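Local coordinates for protein alcohol dehydrogenase YqhD (Escherichia coli, PDB 4QGS) that reduces a broad range of short-chain aldehydes to alcohols with NADPH, using one zinc ion per subunit, at residues 280-285 with 290-295. Numbering follows the deposited sequence. Where two conformers were deposited one is given.
With ZN (zinc ion), chain B.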
# COMPACT_ATOMS: atom_id res chain seq x y z
N LEU A 280 0.48 -0.53 -14.77
CA LEU A 280 1.45 -1.23 -15.63
C LEU A 280 2.25 -2.24 -14.83
O LEU A 280 2.49 -3.37 -15.27
CB LEU A 280 2.40 -0.24 -16.31
CG LEU A 280 1.82 0.65 -17.42
CD1 LEU A 280 2.93 1.45 -18.10
CD2 LEU A 280 1.08 -0.18 -18.43
N GLY A 281 2.67 -1.82 -13.64
CA GLY A 281 3.41 -2.70 -12.76
C GLY A 281 2.64 -3.95 -12.37
O GLY A 281 3.23 -5.04 -12.27
N HIS A 282 1.34 -3.80 -12.16
CA HIS A 282 0.50 -4.91 -11.72
C HIS A 282 0.52 -6.07 -12.71
O HIS A 282 0.45 -7.23 -12.31
CB HIS A 282 -0.95 -4.44 -11.51
CG HIS A 282 -1.17 -3.68 -10.23
ND1 HIS A 282 -2.38 -3.09 -9.92
CD2 HIS A 282 -0.34 -3.40 -9.19
CE1 HIS A 282 -2.29 -2.49 -8.75
NE2 HIS A 282 -1.06 -2.66 -8.29
N GLU A 283 0.59 -5.77 -14.01
CA GLU A 283 0.65 -6.83 -15.02
C GLU A 283 1.97 -7.60 -14.97
O GLU A 283 2.00 -8.79 -15.29
CB GLU A 283 0.42 -6.26 -16.42
CG GLU A 283 -0.89 -5.51 -16.60
CD GLU A 283 -2.14 -6.33 -16.33
OE1 GLU A 283 -2.08 -7.57 -16.19
OE2 GLU A 283 -3.22 -5.72 -16.26
N LEU A 284 3.06 -6.93 -14.57
CA LEU A 284 4.35 -7.62 -14.40
C LEU A 284 4.31 -8.60 -13.23
O LEU A 284 4.88 -9.69 -13.29
CB LEU A 284 5.49 -6.60 -14.21
CG LEU A 284 5.76 -5.71 -15.44
CD1 LEU A 284 6.78 -4.62 -15.10
CD2 LEU A 284 6.28 -6.57 -16.62
N THR A 285 3.63 -8.22 -12.15
CA THR A 285 3.49 -9.13 -11.02
C THR A 285 2.61 -10.32 -11.40
O THR A 285 2.97 -11.48 -11.14
CB THR A 285 2.88 -8.43 -9.77
OG1 THR A 285 3.81 -7.44 -9.28
CG2 THR A 285 2.62 -9.48 -8.68
N LEU A 290 7.00 -10.86 -10.17
CA LEU A 290 7.89 -9.89 -9.55
C LEU A 290 7.22 -9.26 -8.33
O LEU A 290 6.01 -9.15 -8.30
CB LEU A 290 8.28 -8.79 -10.54
CG LEU A 290 8.99 -9.19 -11.85
CD1 LEU A 290 9.50 -7.93 -12.56
CD2 LEU A 290 10.13 -10.15 -11.62
N ASP A 291 8.01 -8.90 -7.31
CA ASP A 291 7.47 -8.17 -6.16
C ASP A 291 6.78 -6.90 -6.63
O ASP A 291 7.24 -6.27 -7.58
CB ASP A 291 8.57 -7.77 -5.16
CG ASP A 291 9.23 -8.95 -4.48
OD1 ASP A 291 8.70 -10.08 -4.59
OD2 ASP A 291 10.27 -8.74 -3.83
N HIS A 292 5.70 -6.51 -5.95
CA HIS A 292 5.00 -5.25 -6.25
C HIS A 292 5.98 -4.09 -6.47
O HIS A 292 5.96 -3.43 -7.52
CB HIS A 292 4.02 -4.91 -5.12
CG HIS A 292 3.29 -3.61 -5.30
ND1 HIS A 292 2.58 -3.29 -6.44
CD2 HIS A 292 3.15 -2.55 -4.46
CE1 HIS A 292 2.04 -2.09 -6.29
NE2 HIS A 292 2.36 -1.62 -5.10
N ALA A 293 6.86 -3.87 -5.50
CA ALA A 293 7.76 -2.72 -5.56
C ALA A 293 8.78 -2.82 -6.68
O ALA A 293 9.19 -1.80 -7.23
CB ALA A 293 8.48 -2.54 -4.23
N GLN A 294 9.19 -4.04 -7.02
CA GLN A 294 10.11 -4.22 -8.15
C GLN A 294 9.46 -3.75 -9.44
O GLN A 294 10.09 -3.10 -10.27
CB GLN A 294 10.55 -5.70 -8.28
CG GLN A 294 11.37 -6.18 -7.11
CD GLN A 294 11.57 -7.69 -7.11
OE1 GLN A 294 10.82 -8.43 -7.75
NE2 GLN A 294 12.57 -8.16 -6.36
N THR A 295 8.17 -4.06 -9.61
CA THR A 295 7.50 -3.65 -10.84
C THR A 295 7.40 -2.12 -10.92
O THR A 295 7.45 -1.55 -12.01
CB THR A 295 6.10 -4.26 -10.98
OG1 THR A 295 5.20 -3.64 -10.05
CG2 THR A 295 6.16 -5.79 -10.74
ZN ZN B . 1.67 0.12 -4.16
O HOH W 1 2.70 -4.77 -8.97
O HOH W 2 -0.31 -0.56 -4.23
O HOH W 3 1.32 -0.84 -2.27
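Thr295 CG2 packs against Thr285 OG1 across the turn between two consecutive helices, the two side chains crossing at about a right angle; with His292 they form an arrangement consistent with a second shell that helps to position a metal ligand. Thr295 sets CB on Gly281 O (3.2 Å), in a close approach of the two helices at a residue without a side chain. Thr295 OG1 lies between the backbone N and the carbonyl carbon (chi1 72°), where it donates to a lone pair of His292 O at 2.7 Å. Its methyl CG2 also slides past Leu284 CB. Thr285 OG1 donates to Leu290 O at 3.0 Å, arriving 38° above the carbonyl plane. One water gives hydrogen bonds to both threonine hydroxyls and accepts one from His292 ND1 at 2.9 Å, in the plane of that ring. Together with the zinc bond this probably helps to fix the ring's rotation; His292 NE2 binds the zinc ion (2.1 Å), as do Asp205, His209, His278 and two waters. In one of two conformers of His282, His292 CE1 lies at the edge of the His282 ring, near its plane. The contact joins the middle of helix 276-288 to the start of helix 292-306, while helices 364-373 and 387-396 pack against Leu284.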